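Local coordinates for ankyrin repeat domain protein (Legionella pneumophila subsp. pneumophila, PDB 6MCA) that is a secreted bacterial effector that interacts with the host LARP7 component of the 7SK snRNP complex, and so probably acts on host transcription, at residues Thr87-Thr90 against Val96-Asn99; Pro128-Gln133 against Asp152-Lys157; Ala229-Tyr234 against Phe311-Gln316; Gln243-Ile248 against Phe307-Leu312; Gln397-Tyr400 against Arg406-Ser409. All coordinates share one frame; numbering follows the deposited sequence.

Contact 1 (Thr87-Thr90 against Val96-Asn99); sequences TGRT and VDNN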
# COMPACT_ATOMS: atom_id res chain seq x y z
N THR A 87 10.84 -3.78 11.95
CA THR A 87 10.30 -3.05 10.81
C THR A 87 10.35 -1.54 10.98
O THR A 87 10.07 -0.82 10.02
CB THR A 87 8.86 -3.49 10.54
OG1 THR A 87 7.99 -2.87 11.49
CG2 THR A 87 8.73 -5.00 10.64
N GLY A 88 10.68 -1.05 12.17
CA GLY A 88 10.70 0.37 12.43
C GLY A 88 9.42 0.94 13.00
O GLY A 88 9.32 2.16 13.16
N ARG A 89 8.43 0.09 13.31
CA ARG A 89 7.17 0.55 13.89
C ARG A 89 7.38 0.85 15.37
O ARG A 89 7.55 -0.07 16.18
CB ARG A 89 6.09 -0.51 13.70
CG ARG A 89 5.40 -0.50 12.35
CD ARG A 89 4.04 -1.18 12.45
NE ARG A 89 3.38 -1.32 11.15
CZ ARG A 89 2.14 -1.76 11.00
NH1 ARG A 89 1.41 -2.10 12.06
NH2 ARG A 89 1.61 -1.85 9.78
N THR A 90 7.38 2.13 15.72
CA THR A 90 7.44 2.54 17.11
C THR A 90 6.12 2.22 17.79
O THR A 90 5.13 1.91 17.13
CB THR A 90 7.75 4.04 17.20
OG1 THR A 90 6.61 4.79 16.79
CG2 THR A 90 8.94 4.39 16.31
N VAL A 96 -1.42 4.19 16.64
CA VAL A 96 -2.13 4.96 15.63
C VAL A 96 -2.78 4.04 14.60
O VAL A 96 -3.93 4.26 14.19
CB VAL A 96 -1.16 5.97 14.97
CG1 VAL A 96 -1.70 6.43 13.63
CG2 VAL A 96 -0.93 7.15 15.89
N ASP A 97 -2.07 2.98 14.18
CA ASP A 97 -2.67 2.02 13.27
C ASP A 97 -3.89 1.33 13.87
O ASP A 97 -4.75 0.85 13.12
CB ASP A 97 -1.63 0.97 12.85
CG ASP A 97 -0.44 1.59 12.13
OD1 ASP A 97 -0.46 2.81 11.89
OD2 ASP A 97 0.52 0.85 11.82
N ASN A 98 -3.99 1.28 15.20
CA ASN A 98 -5.17 0.78 15.87
C ASN A 98 -6.26 1.83 16.03
O ASN A 98 -7.35 1.50 16.51
CB ASN A 98 -4.80 0.23 17.25
CG ASN A 98 -4.46 -1.25 17.23
OD1 ASN A 98 -4.40 -1.86 16.16
ND2 ASN A 98 -4.23 -1.82 18.40
N ASN A 99 -5.99 3.08 15.65
CA ASN A 99 -6.92 4.20 15.85
C ASN A 99 -7.32 4.32 17.32
O ASN A 99 -8.47 4.61 17.66
CB ASN A 99 -8.15 4.06 14.95
CG ASN A 99 -8.88 5.38 14.76
OD1 ASN A 99 -8.27 6.44 14.71
ND2 ASN A 99 -10.21 5.31 14.66
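Arg89 and Asp97 make the whole of this small contact, a salt bridge between a loop residue and the end of the helix that follows it. Carboxylate oxygen Asp97 OD2 stands 3.1 Å from Arg89 NH1 and 3.2 Å from Arg89 CZ, above the middle of the guanidinium face. The two planar groups are nearly perpendicular, 85° apart. No N-H of the arginine points at the oxygen, so the attraction is one of charges without the direction of a hydrogen bond. The N-H groups are left to other partners: NE bonds to a tartrate molecule that probably came from the crystallisation liquor, NH2 makes a long, weak ion pair with Glu189, and the arginine also has a cation-pi contact with Trp94. The Arg89 chain runs extended from CG to NE, which carries the flat group across a CA separation of 10.0 Å between Arg89 and Asp97. Behind it, Gly88 turns the backbone at positive phi, and Thr90 sits at the N-cap position of helix 91-97, its OG1 hydrogen-bonded to His93 ND1. Gly88, Thr90 and His93 match the Gly-x-Thr-Pro-Leu-His signature of an ankyrin repeat, in keeping with the repeat predicted here. At the far end Asn99 closes the helix in a Schellman motif, its N bonded to Val96 O at 2.8 Å. Val96 packs on helices 126-131 and 134-142, Asp97 touches Tyr127, and helix 215-233 approaches the same helix end through Gln233.

Contact 2 (Pro128-Gln133 against Asp152-Lys157); sequences PVLRGQ and DFINAK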
# COMPACT_ATOMS: atom_id res chain seq x y z
N PRO A 128 -3.50 6.91 9.12
CA PRO A 128 -4.67 7.76 9.43
C PRO A 128 -5.04 8.69 8.29
O PRO A 128 -6.23 8.98 8.11
CB PRO A 128 -4.23 8.53 10.68
CG PRO A 128 -2.76 8.34 10.78
CD PRO A 128 -2.48 7.01 10.18
N VAL A 129 -4.07 9.18 7.53
CA VAL A 129 -4.38 10.00 6.36
C VAL A 129 -5.12 9.18 5.32
O VAL A 129 -6.13 9.62 4.75
CB VAL A 129 -3.10 10.62 5.78
CG1 VAL A 129 -3.34 11.14 4.37
CG2 VAL A 129 -2.60 11.74 6.67
N LEU A 130 -4.64 7.96 5.06
CA LEU A 130 -5.27 7.12 4.04
C LEU A 130 -6.65 6.65 4.47
O LEU A 130 -7.51 6.39 3.61
CB LEU A 130 -4.38 5.92 3.73
CG LEU A 130 -3.10 6.24 2.96
CD1 LEU A 130 -2.15 5.06 2.98
CD2 LEU A 130 -3.44 6.66 1.53
N ARG A 131 -6.89 6.52 5.77
CA ARG A 131 -8.16 6.03 6.29
C ARG A 131 -9.11 7.14 6.72
O ARG A 131 -10.22 6.85 7.17
CB ARG A 131 -7.92 5.08 7.46
CG ARG A 131 -7.07 3.87 7.11
CD ARG A 131 -6.56 3.16 8.35
NE ARG A 131 -5.75 2.00 8.02
CZ ARG A 131 -5.05 1.30 8.91
NH1 ARG A 131 -5.07 1.64 10.19
NH2 ARG A 131 -4.33 0.25 8.51
N GLY A 132 -8.70 8.40 6.60
CA GLY A 132 -9.56 9.51 6.96
C GLY A 132 -9.95 9.54 8.43
O GLY A 132 -11.11 9.81 8.76
N GLN A 133 -8.99 9.27 9.31
CA GLN A 133 -9.24 9.27 10.76
C GLN A 133 -8.84 10.64 11.29
O GLN A 133 -7.69 10.87 11.69
CB GLN A 133 -8.47 8.13 11.43
CG GLN A 133 -8.96 6.75 11.01
CD GLN A 133 -7.92 5.67 11.22
OE1 GLN A 133 -6.72 5.95 11.30
NE2 GLN A 133 -8.37 4.42 11.31
N ASP A 152 3.67 13.23 0.85
CA ASP A 152 4.70 12.98 -0.15
C ASP A 152 5.02 11.50 -0.25
O ASP A 152 5.22 10.98 -1.36
CB ASP A 152 5.96 13.77 0.18
CG ASP A 152 5.75 15.27 0.09
OD1 ASP A 152 4.82 15.70 -0.63
OD2 ASP A 152 6.51 16.03 0.73
N PHE A 153 5.07 10.79 0.88
CA PHE A 153 5.28 9.35 0.83
C PHE A 153 4.17 8.66 0.04
O PHE A 153 4.44 7.84 -0.85
CB PHE A 153 5.38 8.77 2.24
CG PHE A 153 5.50 7.27 2.28
CD1 PHE A 153 6.75 6.66 2.21
CD2 PHE A 153 4.38 6.46 2.38
CE1 PHE A 153 6.87 5.29 2.24
CE2 PHE A 153 4.50 5.08 2.41
CZ PHE A 153 5.74 4.50 2.34
N ILE A 154 2.91 8.98 0.37
CA ILE A 154 1.78 8.35 -0.31
C ILE A 154 1.84 8.64 -1.81
O ILE A 154 1.68 7.73 -2.64
CB ILE A 154 0.46 8.84 0.30
CG1 ILE A 154 0.34 8.37 1.75
CG2 ILE A 154 -0.73 8.35 -0.53
CD1 ILE A 154 -0.77 9.06 2.52
N ASN A 155 2.08 9.90 -2.18
CA ASN A 155 2.09 10.26 -3.59
C ASN A 155 3.24 9.60 -4.34
O ASN A 155 3.05 9.12 -5.46
CB ASN A 155 2.16 11.78 -3.73
CG ASN A 155 2.37 12.23 -5.17
OD1 ASN A 155 1.43 12.31 -5.95
ND2 ASN A 155 3.62 12.52 -5.51
N ALA A 156 4.43 9.55 -3.73
CA ALA A 156 5.57 8.94 -4.39
C ALA A 156 5.35 7.44 -4.59
O ALA A 156 5.65 6.90 -5.66
CB ALA A 156 6.84 9.19 -3.59
N LYS A 157 4.83 6.76 -3.57
CA LYS A 157 4.55 5.33 -3.72
C LYS A 157 3.49 5.08 -4.78
O LYS A 157 3.64 4.19 -5.63
CB LYS A 157 4.11 4.74 -2.38
CG LYS A 157 5.21 4.64 -1.34
CD LYS A 157 6.29 3.66 -1.76
CE LYS A 157 5.73 2.25 -1.90
NZ LYS A 157 6.72 1.33 -2.53
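The last turn of helix 126-131 approaches the middle of helix 147-162 most closely at Leu130 and Ile154, whose CA atoms are 8.4 Å apart. Ile154 carries its side of the contact alone. Its CD1 methyl packs against both neighbours on the facing turn, 3.7 Å from Leu130 CG and 3.8 Å from Val129 CG1. Leu130 and Ile154 meet end-on, and the CD2 branch of the leucine also meets Ile154 CG2 at 3.8 Å. Val129 comes in at a slant and offers the CG1 branch that its torsion sets anti to the backbone N (chi1 164°). With chi2 at 167° the isoleucine is stretched out, which places CD1 far enough from its own helix to touch both residues. Past Leu130 the chain leaves the helix at Gly132 in a Schellman motif. Leu130 is further covered by Phe190, Ala193 and Val194 of helix 188-202, while Val129 leans on Lys137. The short helix, in the ankyrin-repeat region, is thus joined to the long helix 147-162. Only aliphatic carbons meet across the two segments, so the fit depends on shape and burial of apolar surface, with no polar bond to fix its direction.

Contact 3 (Ala229-Tyr234 against Phe311-Gln316); sequences AELLQY and FLYKKQ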
# COMPACT_ATOMS: atom_id res chain seq x y z
N ALA A 229 -8.59 -4.96 5.16
CA ALA A 229 -7.66 -4.24 6.02
C ALA A 229 -7.71 -4.78 7.44
O ALA A 229 -6.68 -5.15 8.02
CB ALA A 229 -7.97 -2.74 5.99
N GLU A 230 -8.92 -4.89 8.00
CA GLU A 230 -9.06 -5.43 9.34
C GLU A 230 -8.43 -6.81 9.42
O GLU A 230 -7.56 -7.06 10.27
CB GLU A 230 -10.54 -5.49 9.73
CG GLU A 230 -10.78 -6.03 11.14
CD GLU A 230 -12.26 -6.05 11.51
OE1 GLU A 230 -13.08 -5.58 10.70
OE2 GLU A 230 -12.59 -6.54 12.61
N LEU A 231 -8.80 -7.71 8.50
CA LEU A 231 -8.27 -9.07 8.53
C LEU A 231 -6.76 -9.08 8.39
O LEU A 231 -6.10 -9.99 8.90
CB LEU A 231 -8.92 -9.91 7.44
CG LEU A 231 -10.37 -10.34 7.68
CD1 LEU A 231 -10.97 -10.92 6.41
CD2 LEU A 231 -10.44 -11.34 8.83
N LEU A 232 -6.19 -8.07 7.72
CA LEU A 232 -4.74 -8.05 7.58
C LEU A 232 -4.08 -7.59 8.87
O LEU A 232 -3.01 -8.10 9.24
CB LEU A 232 -4.34 -7.16 6.41
CG LEU A 232 -4.62 -7.75 5.03
CD1 LEU A 232 -4.20 -6.80 3.92
CD2 LEU A 232 -3.92 -9.10 4.88
N GLN A 233 -4.71 -6.66 9.59
CA GLN A 233 -4.10 -6.15 10.82
C GLN A 233 -3.95 -7.25 11.85
O GLN A 233 -2.93 -7.32 12.55
CB GLN A 233 -4.94 -4.99 11.37
CG GLN A 233 -4.17 -4.05 12.28
CD GLN A 233 -4.64 -2.62 12.16
OE1 GLN A 233 -3.85 -1.71 11.93
NE2 GLN A 233 -5.95 -2.41 12.32
N TYR A 234 -4.94 -8.14 11.94
CA TYR A 234 -4.86 -9.26 12.87
C TYR A 234 -3.66 -10.16 12.60
O TYR A 234 -3.27 -10.93 13.48
CB TYR A 234 -6.15 -10.09 12.82
CG TYR A 234 -7.39 -9.32 13.23
CD1 TYR A 234 -7.31 -8.17 14.00
CD2 TYR A 234 -8.65 -9.76 12.83
CE1 TYR A 234 -8.44 -7.48 14.37
CE2 TYR A 234 -9.79 -9.07 13.19
CZ TYR A 234 -9.68 -7.93 13.96
OH TYR A 234 -10.81 -7.24 14.33
N PHE A 311 -5.89 -19.89 6.12
CA PHE A 311 -5.65 -19.09 4.93
C PHE A 311 -4.81 -17.85 5.23
O PHE A 311 -3.87 -17.54 4.49
CB PHE A 311 -6.99 -18.68 4.31
CG PHE A 311 -6.91 -18.27 2.87
CD1 PHE A 311 -6.43 -17.02 2.52
CD2 PHE A 311 -7.32 -19.13 1.87
CE1 PHE A 311 -6.36 -16.64 1.19
CE2 PHE A 311 -7.25 -18.76 0.54
CZ PHE A 311 -6.77 -17.51 0.20
N LEU A 312 -5.14 -17.14 6.31
CA LEU A 312 -4.54 -15.84 6.58
C LEU A 312 -3.53 -15.83 7.72
O LEU A 312 -2.64 -14.98 7.73
CB LEU A 312 -5.62 -14.80 6.89
CG LEU A 312 -6.48 -14.29 5.73
CD1 LEU A 312 -7.50 -13.28 6.26
CD2 LEU A 312 -5.62 -13.66 4.65
N TYR A 313 -3.66 -16.73 8.69
CA TYR A 313 -2.91 -16.63 9.93
C TYR A 313 -1.99 -17.83 10.18
O TYR A 313 -1.41 -17.93 11.27
CB TYR A 313 -3.88 -16.45 11.10
CG TYR A 313 -4.84 -15.30 10.86
CD1 TYR A 313 -4.36 -14.01 10.66
CD2 TYR A 313 -6.21 -15.50 10.80
CE1 TYR A 313 -5.22 -12.95 10.42
CE2 TYR A 313 -7.08 -14.45 10.57
CZ TYR A 313 -6.57 -13.18 10.38
OH TYR A 313 -7.43 -12.12 10.15
N LYS A 314 -1.85 -18.73 9.21
CA LYS A 314 -0.84 -19.78 9.25
C LYS A 314 0.01 -19.69 8.00
O LYS A 314 -0.43 -19.21 6.95
CB LYS A 314 -1.47 -21.17 9.36
CG LYS A 314 -2.31 -21.41 10.60
CD LYS A 314 -2.51 -22.90 10.83
CE LYS A 314 -3.41 -23.18 12.02
NZ LYS A 314 -4.85 -23.15 11.63
N LYS A 315 1.25 -20.17 8.11
CA LYS A 315 2.16 -20.19 6.97
C LYS A 315 1.82 -21.37 6.07
O LYS A 315 1.82 -22.52 6.53
CB LYS A 315 3.61 -20.26 7.44
N GLN A 316 1.53 -21.10 4.80
CA GLN A 316 1.18 -22.13 3.84
C GLN A 316 2.09 -22.02 2.62
O GLN A 316 2.71 -20.97 2.38
CB GLN A 316 -0.29 -22.02 3.40
CG GLN A 316 -1.28 -21.88 4.56
CD GLN A 316 -1.57 -23.20 5.25
OE1 GLN A 316 -0.98 -24.23 4.93
NE2 GLN A 316 -2.48 -23.17 6.22
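The Tyr313 ring presents its hydroxyl edge to Leu231, whose carbonyl O lies near the ring plane, while Leu312 CB sits 3.8 Å above that plane, over the ring centre. The Tyr234 ring has Tyr313 OH at its edge and Glu230 O over one face, offset toward the rim. Tyr313 OH donates to Leu231 O at 2.8 Å, in the carbonyl plane and on a lone pair, with a C=O...O angle of 119°. Tyr313 CG lies anti to the carbonyl carbon (chi1 -53°), which brings the hydroxyl end to Leu231 although CB does not point there. Around this bond the hydroxyl is hemmed in by carbon: Leu231 CD2 is 3.4 Å from Tyr313 OH and Tyr234 CB 3.6 Å from it. The contact joins the C-terminal end of helix 215-233 to that of helix 305-312, which lays Phe311 and Leu312 on Leu259 of the five-stranded antiparallel sheet, probably part of the cysteine protease-like portion of this effector. Leu312 crosses Leu231 at about a right angle, its CD1 branch 3.8 Å from Leu231 CB. Tyr234 OH makes a weak bond back to Glu230 OE2, an oxygen that also forms a salt bridge with Arg247. Close by, Leu312 O accepts a hydrogen bond from Gln235 NE2.

Contact 4 (Gln243-Ile248 against Phe307-Leu312); sequences QHFKRI and FIHDFL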
# COMPACT_ATOMS: atom_id res chain seq x y z
N GLN A 243 -12.30 -12.71 20.64
CA GLN A 243 -12.90 -11.59 19.92
C GLN A 243 -12.48 -11.58 18.45
O GLN A 243 -13.28 -11.25 17.57
CB GLN A 243 -12.54 -10.27 20.59
CG GLN A 243 -13.40 -9.10 20.11
CD GLN A 243 -12.65 -7.78 20.13
OE1 GLN A 243 -12.56 -7.12 21.17
NE2 GLN A 243 -12.10 -7.40 18.99
N HIS A 244 -11.22 -11.95 18.17
CA HIS A 244 -10.78 -12.03 16.79
C HIS A 244 -11.58 -13.08 16.02
O HIS A 244 -11.98 -12.86 14.87
CB HIS A 244 -9.28 -12.35 16.73
CG HIS A 244 -8.42 -11.28 17.32
ND1 HIS A 244 -8.01 -11.29 18.63
CD2 HIS A 244 -7.88 -10.16 16.77
CE1 HIS A 244 -7.26 -10.23 18.87
NE2 HIS A 244 -7.17 -9.53 17.76
N PHE A 245 -11.83 -14.23 16.65
CA PHE A 245 -12.61 -15.27 15.99
C PHE A 245 -14.07 -14.87 15.84
O PHE A 245 -14.70 -15.23 14.84
CB PHE A 245 -12.48 -16.59 16.76
CG PHE A 245 -11.08 -17.15 16.75
CD1 PHE A 245 -10.37 -17.23 15.56
CD2 PHE A 245 -10.48 -17.59 17.91
CE1 PHE A 245 -9.09 -17.74 15.54
CE2 PHE A 245 -9.20 -18.11 17.90
CZ PHE A 245 -8.50 -18.18 16.71
N LYS A 246 -14.62 -14.12 16.80
CA LYS A 246 -15.96 -13.58 16.63
C LYS A 246 -16.02 -12.63 15.44
O LYS A 246 -16.98 -12.65 14.65
CB LYS A 246 -16.42 -12.88 17.91
CG LYS A 246 -16.65 -13.81 19.08
CD LYS A 246 -17.67 -13.24 20.06
CE LYS A 246 -16.99 -12.65 21.29
NZ LYS A 246 -16.29 -11.37 20.98
N ARG A 247 -15.00 -11.78 15.29
CA ARG A 247 -14.96 -10.87 14.15
C ARG A 247 -14.85 -11.64 12.84
O ARG A 247 -15.51 -11.29 11.85
CB ARG A 247 -13.81 -9.89 14.30
CG ARG A 247 -14.19 -8.63 15.06
CD ARG A 247 -15.43 -7.98 14.47
NE ARG A 247 -15.17 -7.34 13.19
CZ ARG A 247 -16.11 -7.02 12.30
NH1 ARG A 247 -17.38 -7.30 12.55
NH2 ARG A 247 -15.78 -6.43 11.16
N ILE A 248 -14.02 -12.68 12.81
CA ILE A 248 -13.90 -13.49 11.60
C ILE A 248 -15.22 -14.18 11.27
O ILE A 248 -15.61 -14.28 10.10
CB ILE A 248 -12.75 -14.51 11.76
CG1 ILE A 248 -11.41 -13.78 11.92
CG2 ILE A 248 -12.68 -15.43 10.55
CD1 ILE A 248 -10.24 -14.71 12.13
N PHE A 307 -10.91 -22.47 8.15
CA PHE A 307 -10.41 -22.20 6.81
C PHE A 307 -9.76 -20.82 6.73
O PHE A 307 -8.65 -20.68 6.21
CB PHE A 307 -11.54 -22.31 5.78
CG PHE A 307 -11.11 -22.06 4.37
CD1 PHE A 307 -11.11 -20.77 3.84
CD2 PHE A 307 -10.69 -23.10 3.56
CE1 PHE A 307 -10.71 -20.53 2.54
CE2 PHE A 307 -10.29 -22.86 2.25
CZ PHE A 307 -10.30 -21.58 1.75
N ILE A 308 -10.44 -19.80 7.25
CA ILE A 308 -9.89 -18.45 7.21
C ILE A 308 -8.60 -18.37 8.02
O ILE A 308 -7.65 -17.67 7.65
CB ILE A 308 -10.93 -17.43 7.70
CG1 ILE A 308 -12.16 -17.44 6.80
CG2 ILE A 308 -10.33 -16.03 7.75
CD1 ILE A 308 -11.90 -16.92 5.40
N HIS A 309 -8.54 -19.11 9.14
CA HIS A 309 -7.33 -19.10 9.95
C HIS A 309 -6.17 -19.75 9.22
O HIS A 309 -5.07 -19.19 9.17
CB HIS A 309 -7.59 -19.79 11.29
CG HIS A 309 -6.52 -19.55 12.31
ND1 HIS A 309 -5.43 -20.38 12.45
CD2 HIS A 309 -6.35 -18.55 13.21
CE1 HIS A 309 -4.65 -19.92 13.41
NE2 HIS A 309 -5.18 -18.81 13.89
N ASP A 310 -6.40 -20.93 8.64
CA ASP A 310 -5.36 -21.56 7.82
C ASP A 310 -4.95 -20.66 6.66
O ASP A 310 -3.78 -20.65 6.26
CB ASP A 310 -5.85 -22.91 7.29
CG ASP A 310 -6.13 -23.90 8.40
OD1 ASP A 310 -5.95 -23.55 9.58
OD2 ASP A 310 -6.54 -25.04 8.08
N PHE A 311 -5.89 -19.89 6.12
CA PHE A 311 -5.65 -19.09 4.93
C PHE A 311 -4.81 -17.85 5.23
O PHE A 311 -3.87 -17.54 4.49
CB PHE A 311 -6.99 -18.68 4.31
CG PHE A 311 -6.91 -18.27 2.87
CD1 PHE A 311 -6.43 -17.02 2.52
CD2 PHE A 311 -7.32 -19.13 1.87
CE1 PHE A 311 -6.36 -16.64 1.19
CE2 PHE A 311 -7.25 -18.76 0.54
CZ PHE A 311 -6.77 -17.51 0.20
N LEU A 312 -5.14 -17.14 6.31
CA LEU A 312 -4.54 -15.84 6.58
C LEU A 312 -3.53 -15.83 7.72
O LEU A 312 -2.64 -14.98 7.73
CB LEU A 312 -5.62 -14.80 6.89
CG LEU A 312 -6.48 -14.29 5.73
CD1 LEU A 312 -7.50 -13.28 6.26
CD2 LEU A 312 -5.62 -13.66 4.65
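Phe245 and His309 leave their helices on different first torsions: Phe245 CG lies anti to the carbonyl carbon (chi1 -66°), His309 CG anti to the backbone N (chi1 -167°), and the two rings converge in the groove between helices 242-251 and 305-312. Carbon His309 CD2 comes to the edge of the phenyl ring, in its plane, 3.7 Å from Phe245 CE1. Seen from the imidazole the approach is oblique. With ring centres 5.8 Å apart and planes at 55° the pair is neither a parallel stack nor a T-shape, and one carbon of the imidazole does most of the touching. The polar edge of that ring has its partner just past the helix, where ND1 is hydrogen-bonded to Lys314 NZ; the same lysine also pairs with Asp310 and so bridges the two residues. A turn further along the first helix, Ile248 and Ile308 run antiparallel alongside one another. The branches that meet are the CG2 methyls, 3.7 Å between Ile248 CG2 and Ile308 CG2, backed by Ile308 CB at 3.9 Å from Ile248 CG2. Here the backbones are nearest, with 7.7 Å between the CA atoms of the two isoleucines. Ile305 extends the apolar strip, touching Phe245 and Ile248. Helix 305-312 packs on helix 242-251 through Ile308 and His309 and on strand 256-263 through Ile308, Phe311 and Leu312, a layering of helices against an antiparallel sheet consistent with the cysteine protease-like fold ascribed to this protein, probably in this part of the chain.

Contact 5 (Gln397-Tyr400 against Arg406-Ser409); sequences QRFY and RKAS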
# COMPACT_ATOMS: atom_id res chain seq x y z
N GLN A 397 0.66 20.30 -8.70
CA GLN A 397 0.09 21.32 -7.83
C GLN A 397 0.96 21.56 -6.60
O GLN A 397 1.17 22.70 -6.19
CB GLN A 397 -1.33 20.93 -7.41
CG GLN A 397 -1.94 21.83 -6.35
CD GLN A 397 -3.37 21.45 -6.01
OE1 GLN A 397 -4.26 21.56 -6.85
NE2 GLN A 397 -3.59 21.01 -4.78
N ARG A 398 1.48 20.48 -6.00
CA ARG A 398 2.31 20.64 -4.81
C ARG A 398 3.66 21.26 -5.11
O ARG A 398 4.28 21.82 -4.20
CB ARG A 398 2.50 19.29 -4.12
CG ARG A 398 1.24 18.75 -3.47
CD ARG A 398 1.44 17.33 -2.98
NE ARG A 398 0.19 16.75 -2.51
CZ ARG A 398 0.02 15.46 -2.21
NH1 ARG A 398 1.04 14.62 -2.33
NH2 ARG A 398 -1.15 15.02 -1.78
N PHE A 399 4.13 21.17 -6.36
CA PHE A 399 5.44 21.75 -6.68
C PHE A 399 5.49 23.25 -6.40
O PHE A 399 6.47 23.75 -5.83
CB PHE A 399 5.79 21.48 -8.15
CG PHE A 399 7.06 22.17 -8.59
CD1 PHE A 399 8.30 21.63 -8.31
CD2 PHE A 399 7.00 23.37 -9.30
CE1 PHE A 399 9.46 22.26 -8.71
CE2 PHE A 399 8.16 24.00 -9.70
CZ PHE A 399 9.39 23.45 -9.41
N TYR A 400 4.44 23.98 -6.78
CA TYR A 400 4.47 25.44 -6.65
C TYR A 400 4.30 25.90 -5.21
O TYR A 400 4.57 27.07 -4.92
CB TYR A 400 3.39 26.06 -7.53
CG TYR A 400 3.55 25.75 -9.00
CD1 TYR A 400 4.45 26.46 -9.79
CD2 TYR A 400 2.80 24.75 -9.61
CE1 TYR A 400 4.60 26.18 -11.13
CE2 TYR A 400 2.94 24.47 -10.95
CZ TYR A 400 3.85 25.18 -11.71
OH TYR A 400 3.99 24.90 -13.05
N ARG A 406 11.56 19.82 -0.97
CA ARG A 406 10.41 19.13 -1.52
C ARG A 406 10.24 19.42 -3.01
O ARG A 406 9.79 18.55 -3.76
CB ARG A 406 9.15 19.50 -0.74
CG ARG A 406 9.23 19.18 0.74
CD ARG A 406 7.86 18.94 1.35
NE ARG A 406 6.90 19.97 0.97
CZ ARG A 406 5.83 19.75 0.20
NH1 ARG A 406 5.59 18.54 -0.27
NH2 ARG A 406 5.01 20.75 -0.09
N LYS A 407 10.60 20.63 -3.45
CA LYS A 407 10.58 20.93 -4.87
C LYS A 407 11.57 20.05 -5.63
O LYS A 407 11.25 19.54 -6.71
CB LYS A 407 10.90 22.40 -5.11
CG LYS A 407 9.72 23.34 -4.99
CD LYS A 407 10.00 24.67 -5.68
CE LYS A 407 8.96 25.72 -5.32
NZ LYS A 407 9.10 26.94 -6.16
N ALA A 408 12.77 19.85 -5.08
CA ALA A 408 13.74 18.97 -5.71
C ALA A 408 13.23 17.54 -5.78
O ALA A 408 13.38 16.86 -6.80
CB ALA A 408 15.07 19.03 -4.96
N SER A 409 12.60 17.07 -4.70
CA SER A 409 12.05 15.71 -4.69
C SER A 409 10.96 15.56 -5.74
O SER A 409 10.93 14.57 -6.49
CB SER A 409 11.51 15.38 -3.30
OG SER A 409 10.81 14.15 -3.31
O HOH W 1 3.46 21.59 -1.81
O HOH W 2 6.83 28.19 -7.34
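Lys407 lays its aliphatic chain across Phe399 at about a right angle, so that CD covers one face of the ring toward the rim. The distance from Lys407 CD to the centre of the Phe399 ring is 4.2 Å, 24° off the normal, a CH-pi contact. The lysine starts along the ring with CG anti to the carbonyl carbon (chi1 -84°). Beyond CG it is extended and carries NZ past the phenyl; at 5.1 Å from Lys407 NZ to the centre of the Phe399 ring, any cation-pi attraction is weak. On its way the chain skirts the backbone, with Lys407 CE 3.2 Å from Phe399 O. The phenylalanine has CG anti to the backbone N (chi1 174°), which swings the ring toward the second helix and sets Lys407 O at its edge, in plane, 3.8 Å from Phe399 CE1. The segments flank a tight turn joining helix 373-399 to helix 404-421, and the CA atoms of Phe399 and Lys407 are only 5.5 Å apart. Tyr445 meets the Phe399 ring edge-to-face, and Ile439, Leu442 and Ile410 pack around it. Lys407 NZ donates to a water at 2.8 Å that reaches Tyr400 O weakly. Another water, modelled doubtfully close to both, lies between Arg398 O and Arg406 NH2. The Arg406 guanidinium has its main partner in Asp152, to which NH1 forms a salt bridge.

Along the chain contacts 1 and 2 come first, then contacts 3 and 4, which both close on helix 305-312 and share Phe311 and Leu312, and contact 5 last. The centres of contacts 3 and 4 are about 8 Å apart, and helices 215-233 and 242-251, successive in sequence, both pack against helix 305-312. Contact 1, in the ankyrin repeats, lies about 14 Å from contact 2 and about 17 Å from contact 3, centre to centre, and touches both. Asp152 to Arg406 links contact 2 to contact 5, about 17 Å away between centres. Contacts 4 and 5, about 44 Å apart centre to centre, lie on opposite sides of the chain's centre. Contacts 1, 2, 3 and 5 thus form a series of touching neighbours, with contact 4 joined through contact 3.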